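Local coordinates for protein glucanase (Clostridium thermocellum, PDB 5GXX) that probably hydrolyses internal bonds of cellulose chains as a cellulosomal family 9 endoglucanase, its catalytic domain perhaps aided by a cellulose-binding module, at residues A65-W70 / Y414-V419; Q240-W245 / L302-T307; R443-F448 / K594-V599; F447-A452 / K584-F589. The protein carries 1 engineered substitution. All blocks are in the same frame, centred on the assembly; numbering follows the deposited sequence.

Contact 1: A65-W70 / Y414-V419; sequences AAMLGW and YNAGFV
M67 and A416 bring their helices closest: CB of M67 lies 3.7 Å from CB of A416, and these two residues also form the nearest CA pair. The segment axes pass 8.2 Å apart and run parallel with only 10° between them. Such a close approach fits the small residues facing M67, since A416 offers a single methyl and G417 bare backbone. Folding at both chi2 (-56°) and chi3 (-73°) turns the thioether of M67 so that CE comes to rest 4.0 Å from CA of G417, while SD lies in the plane of the W70 ring at its edge. A second tight spot is formed by L68, whose CD2 points into the fork of V419 and meets its CB at 3.8 Å. The same atom lies against both branches of V419, so a single leucine methyl touches the valine on each arm of its fork.

Between these two apolar patches the helices are held less directly. No direct hydrogen bond joins the two segments; instead, water 1 donates to O of M67 and to O of A416, at 2.8 Å each, bridging carbonyls that do not touch. The outer flanks are closed by other helices: Y18 and A14 of helix 7-20 pack on A416 and V419, and F310 of helix 301-318 on M67. Two near-parallel helices, 344 residues apart in sequence and walled in by further helices, are characteristic of the (α/α)6 barrel of glycoside hydrolase family 9.

Contact 2: Q240-W245 / L302-T307; sequences QWAHCW and LRYATT
The carbonyl oxygen of R303 is gripped twice by T307, from opposite faces of its plane: OG1 of T307 donates at 2.8 Å and the backbone N of T307 at 3.1 Å. This fixes the T307 rotation, aiming its CG2 at H243, 3.4 Å from the O of that residue and at the edge of its imidazole. The contact thus docks an irregular loop of the family 9 (α/α)6 barrel onto helix 301-318. Water 2 reinforces the join, donating both to O of H243 and to OG1 of T307.

Y304 supplies the apolar centre. CB of A242 approaches its CD1 to 3.5 Å, CB of C244 comes in at the ring edge, and the W241 indole meets it obliquely, with planes 64° apart. NE of R303 sits 3.3 Å above the centre of the Y304 ring, the bends at chi2 and chi3 laying the guanidinium end over one face. The guanidinium is anchored further out, by a salt bridge from NH1 to D413 and by NH2 to W299 O, while ND1 of H243 bonds to G251. At the far end water 3 accepts from NE1 of W245 at 3.0 Å and lies 2.9 Å from OH of Y304.

Contact 3: R443-F448 / K594-V599; sequences RDDEFF and KIFGEV
F596 is the hub of the first shell, its ring touched by D445 and F448 and its CB by F447. It and its neighbour I595 both point across the contact because they form a classic beta bulge, in which both face V588 in the β-sandwich of the C-terminal module. CB of F448 stands over one face of the F596 ring in a CH-pi contact, 3.9 Å from the centroid and 21° off the normal. D445 reaches the ring edge instead, with OD1 3.4 Å from CE1 of F596 and the carboxylate plane turned 71° to the ring. O of F447 presses to 3.1 Å of CB of F596. I595 engages the same strand beside it, its CD1 lying 3.6 Å from CB of F447.

Next come the groups that position these. Water 4 donates to O of I595 and accepts from N of F447 at 3.2 Å, tying the two backbones. K582 forms a salt bridge with OD2 of D445 and a cation-pi contact with F448, steadying both partners of the F596 ring from one side chain. Beyond the bulge the chain passes through G597, whose phi is positive (99°), and the folded K594 side chain reaches along to it: NZ of K594 donates to O of G597 at 3.0 Å from above the carbonyl plane.

Contact 4: F447-A452 / K584-F589; sequences FFVEAA and KYMPVF
V449 stands between M586 and V588 and meets each differently. It crosses the methionine chain at about a right angle, whereas the two valines meet obliquely, branch to branch. Its CG2, anti to the carbonyl carbon, faces the second segment at 3.9 Å from CG2 of V588 and 3.7 Å from O of M586. Its other methyl, CG1, takes the end of the methionine, 4.1 Å from CE of M586. M586 is extended through chi2 (176°) and bends only at chi3 (56°), which carries SD alongside A451, 3.7 Å from its CB, and turns CE back toward V449. V588 also applies its CG2 to the backbone, lying 3.8 Å from CA of F448, while its CG1 is turned to CB of F447.

No direct hydrogen bond crosses; water 5 takes up the polar atoms, accepting from N of V449 at 2.8 Å and donating to O of M586 at 2.9 Å. The strands belong to different sheets: 447-456 pairs with 460-469, and 588-590 with 481-488 and 593-596. L467 and Y483, from those two sheets, flank V588 and M586 respectively. Aliphatic side chains meeting between two antiparallel sheets form the interior characteristic of a β-sandwich, consistent with a cellulose-binding module in the C-terminal part of the chain.

The four contacts fall into two pairs, one in each domain. Contacts 1 and 2 have centres 11 Å apart and join directly in the catalytic barrel, where SD of M67 lies 3.3 Å from NE2 of H243. Contact 2 lies near the ligand site: the W245 side chain is about 6 Å from the bound Tris, which may mark a pocket, and about 7 Å from a calcium ion. Contacts 3 and 4 share F447 and F448, with centres 7 Å apart, and are linked by a salt bridge of 2.7 Å between OE2 of E598 and NZ of K584. The pairs are remote, contacts 1 and 3 having centres 41 Å apart.

Contact 1: A65-W70 / Y414-V419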
# COMPACT_ATOMS: atom_id res chain seq x y z
N ALA A 65 -17.91 10.99 -41.84
CA ALA A 65 -18.78 12.09 -42.27
C ALA A 65 -18.96 12.14 -43.79
O ALA A 65 -20.09 12.30 -44.27
CB ALA A 65 -18.23 13.42 -41.76
N ALA A 66 -17.88 11.98 -44.55
CA ALA A 66 -17.96 11.95 -46.01
C ALA A 66 -18.89 10.84 -46.50
O ALA A 66 -19.71 11.04 -47.40
CB ALA A 66 -16.58 11.80 -46.64
N MET A 67 -18.79 9.67 -45.89
CA MET A 67 -19.65 8.55 -46.29
C MET A 67 -21.10 8.77 -45.89
O MET A 67 -21.98 8.39 -46.66
CB MET A 67 -19.14 7.27 -45.63
CG MET A 67 -17.79 6.81 -46.10
SD MET A 67 -17.69 6.57 -47.87
CE MET A 67 -18.64 5.06 -48.12
N LEU A 68 -21.37 9.41 -44.75
CA LEU A 68 -22.74 9.81 -44.42
C LEU A 68 -23.28 10.81 -45.44
O LEU A 68 -24.45 10.73 -45.84
CB LEU A 68 -22.85 10.38 -43.01
CG LEU A 68 -22.57 9.41 -41.86
CD1 LEU A 68 -23.03 10.01 -40.53
CD2 LEU A 68 -23.19 8.02 -42.03
N GLY A 69 -22.41 11.73 -45.87
CA GLY A 69 -22.75 12.69 -46.92
C GLY A 69 -23.06 11.96 -48.22
O GLY A 69 -24.06 12.27 -48.88
N TRP A 70 -22.23 10.97 -48.55
CA TRP A 70 -22.41 10.23 -49.80
C TRP A 70 -23.75 9.49 -49.74
O TRP A 70 -24.46 9.46 -50.75
CB TRP A 70 -21.22 9.30 -50.07
CG TRP A 70 -21.15 8.72 -51.46
CD1 TRP A 70 -21.94 9.05 -52.52
CD2 TRP A 70 -20.21 7.74 -51.95
NE1 TRP A 70 -21.57 8.32 -53.63
CE2 TRP A 70 -20.51 7.51 -53.30
CE3 TRP A 70 -19.17 7.01 -51.35
CZ2 TRP A 70 -19.80 6.59 -54.08
CZ3 TRP A 70 -18.46 6.11 -52.12
CH2 TRP A 70 -18.79 5.89 -53.47
N TYR A 414 -16.92 1.96 -39.05
CA TYR A 414 -17.61 0.67 -39.18
C TYR A 414 -19.05 0.95 -39.62
O TYR A 414 -19.61 0.22 -40.44
CB TYR A 414 -17.64 -0.05 -37.83
CG TYR A 414 -16.40 -0.80 -37.45
CD1 TYR A 414 -15.15 -0.44 -37.94
CD2 TYR A 414 -16.47 -1.84 -36.53
CE1 TYR A 414 -14.00 -1.11 -37.55
CE2 TYR A 414 -15.33 -2.54 -36.15
CZ TYR A 414 -14.11 -2.18 -36.68
OH TYR A 414 -12.95 -2.83 -36.31
N ASN A 415 -19.66 1.99 -39.06
CA ASN A 415 -21.07 2.29 -39.36
C ASN A 415 -21.30 3.10 -40.63
O ASN A 415 -22.43 3.17 -41.10
CB ASN A 415 -21.75 2.97 -38.17
CG ASN A 415 -22.44 1.98 -37.24
OD1 ASN A 415 -21.85 0.99 -36.80
ND2 ASN A 415 -23.72 2.23 -36.96
N ALA A 416 -20.25 3.70 -41.19
CA ALA A 416 -20.46 4.78 -42.17
C ALA A 416 -20.95 4.30 -43.53
O ALA A 416 -22.02 4.73 -43.99
CB ALA A 416 -19.21 5.62 -42.29
N GLY A 417 -20.21 3.41 -44.17
CA GLY A 417 -20.68 2.83 -45.44
C GLY A 417 -21.95 2.02 -45.22
O GLY A 417 -22.84 1.97 -46.08
N PHE A 418 -22.02 1.34 -44.07
CA PHE A 418 -23.21 0.57 -43.67
C PHE A 418 -24.51 1.37 -43.70
O PHE A 418 -25.52 0.93 -44.25
CB PHE A 418 -22.91 -0.03 -42.29
CG PHE A 418 -23.98 -0.92 -41.71
CD1 PHE A 418 -24.46 -2.01 -42.42
CD2 PHE A 418 -24.40 -0.70 -40.40
CE1 PHE A 418 -25.38 -2.86 -41.84
CE2 PHE A 418 -25.32 -1.56 -39.82
CZ PHE A 418 -25.81 -2.61 -40.55
N VAL A 419 -24.51 2.55 -43.10
CA VAL A 419 -25.59 3.51 -43.32
C VAL A 419 -25.95 3.73 -44.78
O VAL A 419 -27.14 3.69 -45.12
CB VAL A 419 -25.29 4.85 -42.60
CG1 VAL A 419 -26.28 5.93 -43.05
CG2 VAL A 419 -25.36 4.65 -41.09
O HOH W 1 -22.40 5.59 -46.63

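Contact 2: Q240-W245 / L302-T307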
# COMPACT_ATOMS: atom_id res chain seq x y z
N GLN A 240 -7.38 -4.67 -54.93
CA GLN A 240 -7.60 -5.80 -54.02
C GLN A 240 -7.60 -5.34 -52.56
O GLN A 240 -6.78 -5.77 -51.73
CB GLN A 240 -6.54 -6.88 -54.27
CG GLN A 240 -6.55 -7.45 -55.67
CD GLN A 240 -5.58 -8.59 -55.85
OE1 GLN A 240 -4.96 -9.07 -54.89
NE2 GLN A 240 -5.44 -9.04 -57.09
N TRP A 241 -8.51 -4.42 -52.26
CA TRP A 241 -8.74 -3.96 -50.90
C TRP A 241 -10.13 -3.32 -50.89
O TRP A 241 -10.85 -3.41 -51.89
CB TRP A 241 -7.60 -3.01 -50.44
CG TRP A 241 -7.50 -2.91 -48.94
CD1 TRP A 241 -7.80 -1.82 -48.18
CD2 TRP A 241 -7.04 -3.92 -48.03
NE1 TRP A 241 -7.57 -2.09 -46.85
CE2 TRP A 241 -7.13 -3.38 -46.73
CE3 TRP A 241 -6.56 -5.23 -48.19
CZ2 TRP A 241 -6.74 -4.09 -45.59
CZ3 TRP A 241 -6.21 -5.95 -47.04
CH2 TRP A 241 -6.30 -5.38 -45.76
N ALA A 242 -10.51 -2.70 -49.78
CA ALA A 242 -11.77 -1.99 -49.63
C ALA A 242 -11.59 -0.48 -49.56
O ALA A 242 -10.62 0.01 -48.98
CB ALA A 242 -12.49 -2.42 -48.35
N HIS A 243 -12.57 0.22 -50.11
CA HIS A 243 -12.84 1.60 -49.73
C HIS A 243 -12.90 1.67 -48.21
O HIS A 243 -13.64 0.91 -47.59
CB HIS A 243 -14.20 1.97 -50.31
CG HIS A 243 -14.51 3.43 -50.24
ND1 HIS A 243 -14.10 4.32 -51.21
CD2 HIS A 243 -15.20 4.16 -49.33
CE1 HIS A 243 -14.52 5.53 -50.89
NE2 HIS A 243 -15.20 5.46 -49.76
N CYS A 244 -12.14 2.59 -47.62
CA CYS A 244 -12.11 2.73 -46.16
C CYS A 244 -11.47 4.04 -45.74
O CYS A 244 -11.02 4.83 -46.58
CB CYS A 244 -11.32 1.56 -45.57
SG CYS A 244 -9.54 1.55 -46.02
N TRP A 245 -11.41 4.25 -44.43
CA TRP A 245 -10.85 5.49 -43.86
C TRP A 245 -9.47 5.87 -44.41
O TRP A 245 -9.15 7.05 -44.43
CB TRP A 245 -10.79 5.44 -42.33
CG TRP A 245 -9.92 4.31 -41.83
CD1 TRP A 245 -10.30 3.02 -41.55
CD2 TRP A 245 -8.50 4.35 -41.63
NE1 TRP A 245 -9.21 2.27 -41.19
CE2 TRP A 245 -8.10 3.06 -41.21
CE3 TRP A 245 -7.53 5.35 -41.75
CZ2 TRP A 245 -6.77 2.75 -40.92
CZ3 TRP A 245 -6.21 5.04 -41.45
CH2 TRP A 245 -5.84 3.75 -41.05
N LEU A 302 -16.72 -6.88 -41.15
CA LEU A 302 -18.08 -6.40 -41.47
C LEU A 302 -18.04 -4.97 -42.02
O LEU A 302 -18.77 -4.65 -42.95
CB LEU A 302 -19.04 -6.52 -40.28
CG LEU A 302 -19.46 -7.96 -39.91
CD1 LEU A 302 -20.33 -7.93 -38.65
CD2 LEU A 302 -20.21 -8.67 -41.03
N ARG A 303 -17.22 -4.12 -41.40
CA ARG A 303 -16.95 -2.76 -41.89
C ARG A 303 -16.56 -2.76 -43.36
O ARG A 303 -17.16 -2.04 -44.18
CB ARG A 303 -15.85 -2.12 -41.04
CG ARG A 303 -15.27 -0.82 -41.58
CD ARG A 303 -13.91 -1.08 -42.19
NE ARG A 303 -13.00 -1.99 -41.49
CZ ARG A 303 -12.00 -1.60 -40.69
NH1 ARG A 303 -11.80 -0.31 -40.42
NH2 ARG A 303 -11.17 -2.49 -40.20
N TYR A 304 -15.58 -3.58 -43.75
CA TYR A 304 -15.15 -3.57 -45.14
C TYR A 304 -16.23 -4.09 -46.09
O TYR A 304 -16.52 -3.45 -47.12
CB TYR A 304 -13.88 -4.39 -45.31
CG TYR A 304 -12.63 -3.86 -44.65
CD1 TYR A 304 -12.17 -2.57 -44.89
CD2 TYR A 304 -11.90 -4.68 -43.82
CE1 TYR A 304 -10.98 -2.10 -44.30
CE2 TYR A 304 -10.71 -4.25 -43.24
CZ TYR A 304 -10.27 -2.96 -43.49
OH TYR A 304 -9.09 -2.52 -42.93
N ALA A 305 -16.88 -5.19 -45.72
CA ALA A 305 -17.83 -5.84 -46.63
C ALA A 305 -19.08 -4.98 -46.82
O ALA A 305 -19.55 -4.82 -47.96
CB ALA A 305 -18.17 -7.24 -46.14
N THR A 306 -19.54 -4.35 -45.74
CA THR A 306 -20.70 -3.47 -45.86
C THR A 306 -20.41 -2.16 -46.59
O THR A 306 -21.32 -1.59 -47.20
CB THR A 306 -21.37 -3.18 -44.50
OG1 THR A 306 -20.45 -2.52 -43.62
CG2 THR A 306 -21.81 -4.46 -43.85
N THR A 307 -19.17 -1.68 -46.53
CA THR A 307 -18.76 -0.49 -47.29
C THR A 307 -18.73 -0.83 -48.77
O THR A 307 -19.25 -0.08 -49.61
CB THR A 307 -17.38 0.04 -46.81
OG1 THR A 307 -17.48 0.40 -45.42
CG2 THR A 307 -16.98 1.27 -47.65
O HOH W 2 -14.52 0.49 -45.05
O HOH W 3 -8.25 -0.53 -40.96

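Contact 3: R443-F448 / K594-V599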
# COMPACT_ATOMS: atom_id res chain seq x y z
N ARG A 443 -32.72 1.30 -14.93
CA ARG A 443 -31.55 1.83 -14.25
C ARG A 443 -31.24 1.02 -12.99
O ARG A 443 -32.09 0.26 -12.50
CB ARG A 443 -31.72 3.31 -13.93
CG ARG A 443 -32.00 4.14 -15.18
CD ARG A 443 -32.16 5.61 -14.87
NE ARG A 443 -32.39 6.35 -16.11
CZ ARG A 443 -32.36 7.67 -16.23
NH1 ARG A 443 -32.11 8.44 -15.17
NH2 ARG A 443 -32.55 8.24 -17.41
N ASP A 444 -30.00 1.11 -12.54
CA ASP A 444 -29.67 0.60 -11.21
C ASP A 444 -29.20 1.78 -10.36
O ASP A 444 -29.28 2.93 -10.80
CB ASP A 444 -28.78 -0.65 -11.24
CG ASP A 444 -27.61 -0.56 -12.21
OD1 ASP A 444 -27.10 0.55 -12.47
OD2 ASP A 444 -27.17 -1.63 -12.70
N ASP A 445 -28.78 1.51 -9.12
CA ASP A 445 -28.46 2.60 -8.19
C ASP A 445 -27.15 3.31 -8.53
O ASP A 445 -26.17 2.67 -8.94
CB ASP A 445 -28.48 2.08 -6.75
CG ASP A 445 -29.88 1.68 -6.29
OD1 ASP A 445 -30.88 2.33 -6.66
OD2 ASP A 445 -29.96 0.71 -5.50
N GLU A 446 -27.18 4.63 -8.45
CA GLU A 446 -26.03 5.45 -8.83
C GLU A 446 -25.22 6.02 -7.66
O GLU A 446 -24.03 5.74 -7.52
CB GLU A 446 -26.45 6.57 -9.78
CG GLU A 446 -27.00 6.07 -11.11
CD GLU A 446 -27.44 7.20 -12.00
OE1 GLU A 446 -28.47 7.85 -11.72
OE2 GLU A 446 -26.77 7.43 -13.03
N PHE A 447 -25.87 6.81 -6.82
CA PHE A 447 -25.26 7.36 -5.62
C PHE A 447 -25.91 6.71 -4.40
O PHE A 447 -27.13 6.75 -4.25
CB PHE A 447 -25.48 8.87 -5.56
CG PHE A 447 -24.75 9.63 -6.66
CD1 PHE A 447 -25.34 9.79 -7.91
CD2 PHE A 447 -23.47 10.11 -6.44
CE1 PHE A 447 -24.67 10.48 -8.91
CE2 PHE A 447 -22.78 10.78 -7.43
CZ PHE A 447 -23.37 10.96 -8.68
N PHE A 448 -25.07 6.16 -3.52
CA PHE A 448 -25.59 5.43 -2.37
C PHE A 448 -24.47 5.15 -1.39
O PHE A 448 -23.30 5.14 -1.77
CB PHE A 448 -26.24 4.12 -2.83
CG PHE A 448 -25.33 3.23 -3.62
CD1 PHE A 448 -24.56 2.27 -2.98
CD2 PHE A 448 -25.28 3.33 -5.00
CE1 PHE A 448 -23.72 1.44 -3.70
CE2 PHE A 448 -24.45 2.50 -5.73
CZ PHE A 448 -23.67 1.55 -5.08
N LYS A 594 -32.59 15.12 -1.52
CA LYS A 594 -32.31 13.70 -1.34
C LYS A 594 -32.31 12.99 -2.68
O LYS A 594 -33.25 13.13 -3.47
CB LYS A 594 -33.30 13.05 -0.36
CG LYS A 594 -33.05 11.57 -0.09
CD LYS A 594 -34.00 11.00 0.97
CE LYS A 594 -35.46 10.97 0.50
NZ LYS A 594 -35.57 10.12 -0.71
N ILE A 595 -31.22 12.27 -2.94
CA ILE A 595 -31.05 11.52 -4.19
C ILE A 595 -31.07 10.00 -4.03
O ILE A 595 -31.21 9.28 -5.02
CB ILE A 595 -29.84 12.02 -5.01
CG1 ILE A 595 -28.51 11.73 -4.32
CG2 ILE A 595 -29.98 13.51 -5.30
CD1 ILE A 595 -27.31 11.99 -5.23
N PHE A 596 -30.97 9.49 -2.80
CA PHE A 596 -31.13 8.06 -2.55
C PHE A 596 -31.57 7.79 -1.11
O PHE A 596 -31.12 8.46 -0.19
CB PHE A 596 -29.82 7.31 -2.84
CG PHE A 596 -29.94 5.82 -2.71
CD1 PHE A 596 -30.54 5.08 -3.71
CD2 PHE A 596 -29.54 5.18 -1.55
CE1 PHE A 596 -30.69 3.70 -3.58
CE2 PHE A 596 -29.68 3.81 -1.41
CZ PHE A 596 -30.27 3.06 -2.42
N GLY A 597 -32.44 6.80 -0.92
CA GLY A 597 -32.69 6.29 0.44
C GLY A 597 -33.93 6.86 1.09
O GLY A 597 -34.77 7.46 0.41
N GLU A 598 -34.04 6.67 2.40
CA GLU A 598 -35.23 7.00 3.17
C GLU A 598 -34.80 7.74 4.43
O GLU A 598 -33.66 7.60 4.87
CB GLU A 598 -35.98 5.72 3.56
CG GLU A 598 -36.75 5.06 2.42
CD GLU A 598 -37.34 3.71 2.81
OE1 GLU A 598 -37.36 3.36 4.01
OE2 GLU A 598 -37.80 3.00 1.89
N VAL A 599 -35.72 8.53 4.99
CA VAL A 599 -35.48 9.25 6.23
C VAL A 599 -36.49 8.79 7.28
O VAL A 599 -37.53 8.22 6.91
CB VAL A 599 -35.58 10.78 6.04
CG1 VAL A 599 -34.68 11.24 4.91
CG2 VAL A 599 -37.02 11.19 5.75
O HOH W 4 -28.84 7.85 -6.39

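Contact 4: F447-A452 / K584-F589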
# COMPACT_ATOMS: atom_id res chain seq x y z
N PHE A 447 -25.87 6.81 -6.82
CA PHE A 447 -25.26 7.36 -5.62
C PHE A 447 -25.91 6.71 -4.40
O PHE A 447 -27.13 6.75 -4.25
CB PHE A 447 -25.48 8.87 -5.56
CG PHE A 447 -24.75 9.63 -6.66
CD1 PHE A 447 -25.34 9.79 -7.91
CD2 PHE A 447 -23.47 10.11 -6.44
CE1 PHE A 447 -24.67 10.48 -8.91
CE2 PHE A 447 -22.78 10.78 -7.43
CZ PHE A 447 -23.37 10.96 -8.68
N PHE A 448 -25.07 6.16 -3.52
CA PHE A 448 -25.59 5.43 -2.37
C PHE A 448 -24.47 5.15 -1.39
O PHE A 448 -23.30 5.14 -1.77
CB PHE A 448 -26.24 4.12 -2.83
CG PHE A 448 -25.33 3.23 -3.62
CD1 PHE A 448 -24.56 2.27 -2.98
CD2 PHE A 448 -25.28 3.33 -5.00
CE1 PHE A 448 -23.72 1.44 -3.70
CE2 PHE A 448 -24.45 2.50 -5.73
CZ PHE A 448 -23.67 1.55 -5.08
N VAL A 449 -24.83 4.90 -0.14
CA VAL A 449 -23.87 4.41 0.85
C VAL A 449 -23.89 2.88 0.98
O VAL A 449 -24.96 2.27 1.02
CB VAL A 449 -24.17 5.02 2.22
CG1 VAL A 449 -23.28 4.39 3.29
CG2 VAL A 449 -24.01 6.52 2.16
N GLU A 450 -22.70 2.30 1.07
CA GLU A 450 -22.52 0.95 1.55
C GLU A 450 -21.97 1.09 2.97
O GLU A 450 -21.03 1.86 3.18
CB GLU A 450 -21.51 0.18 0.71
CG GLU A 450 -21.87 0.06 -0.77
CD GLU A 450 -20.74 -0.53 -1.60
OE1 GLU A 450 -19.68 0.11 -1.72
OE2 GLU A 450 -20.94 -1.64 -2.13
N ALA A 451 -22.54 0.36 3.92
CA ALA A 451 -22.11 0.47 5.32
C ALA A 451 -22.01 -0.88 6.01
O ALA A 451 -22.59 -1.86 5.55
CB ALA A 451 -23.05 1.39 6.09
N ALA A 452 -21.23 -0.92 7.09
CA ALA A 452 -21.07 -2.11 7.91
C ALA A 452 -20.82 -1.64 9.34
O ALA A 452 -20.32 -0.53 9.58
CB ALA A 452 -19.90 -2.97 7.42
N LYS A 584 -30.32 1.73 2.36
CA LYS A 584 -31.20 2.84 2.04
C LYS A 584 -31.45 3.74 3.24
O LYS A 584 -32.01 4.82 3.08
CB LYS A 584 -32.51 2.31 1.45
CG LYS A 584 -33.41 1.64 2.48
CD LYS A 584 -34.48 0.84 1.77
CE LYS A 584 -35.70 0.69 2.64
NZ LYS A 584 -36.87 0.41 1.76
N TYR A 585 -30.98 3.32 4.42
CA TYR A 585 -31.22 4.06 5.65
C TYR A 585 -30.17 5.10 6.05
O TYR A 585 -30.28 5.74 7.11
CB TYR A 585 -31.50 3.09 6.80
CG TYR A 585 -32.57 2.07 6.49
CD1 TYR A 585 -33.91 2.44 6.46
CD2 TYR A 585 -32.24 0.74 6.26
CE1 TYR A 585 -34.91 1.51 6.19
CE2 TYR A 585 -33.23 -0.20 5.99
CZ TYR A 585 -34.56 0.20 5.96
OH TYR A 585 -35.53 -0.74 5.69
N MET A 586 -29.15 5.26 5.21
CA MET A 586 -28.20 6.37 5.30
C MET A 586 -28.34 7.19 4.01
O MET A 586 -27.54 7.07 3.08
CB MET A 586 -26.77 5.89 5.54
CG MET A 586 -26.59 5.11 6.86
SD MET A 586 -24.95 4.39 7.16
CE MET A 586 -23.93 5.86 7.02
N PRO A 587 -29.39 8.02 3.96
CA PRO A 587 -29.73 8.68 2.69
C PRO A 587 -28.65 9.64 2.22
O PRO A 587 -27.95 10.27 3.02
CB PRO A 587 -31.03 9.41 3.02
CG PRO A 587 -30.96 9.66 4.50
CD PRO A 587 -30.31 8.42 5.04
N VAL A 588 -28.53 9.74 0.89
CA VAL A 588 -27.56 10.60 0.23
C VAL A 588 -28.29 11.82 -0.32
O VAL A 588 -29.41 11.70 -0.82
CB VAL A 588 -26.89 9.84 -0.92
CG1 VAL A 588 -25.90 10.75 -1.66
CG2 VAL A 588 -26.19 8.57 -0.40
N PHE A 589 -27.62 12.97 -0.21
CA PHE A 589 -28.11 14.28 -0.64
C PHE A 589 -27.14 14.98 -1.60
O PHE A 589 -25.91 14.90 -1.45
CB PHE A 589 -28.38 15.18 0.58
CG PHE A 589 -29.37 14.61 1.56
CD1 PHE A 589 -28.98 13.66 2.50
CD2 PHE A 589 -30.69 15.05 1.55
CE1 PHE A 589 -29.91 13.13 3.39
CE2 PHE A 589 -31.61 14.54 2.44
CZ PHE A 589 -31.23 13.58 3.36
O HOH W 5 -27.37 5.22 0.90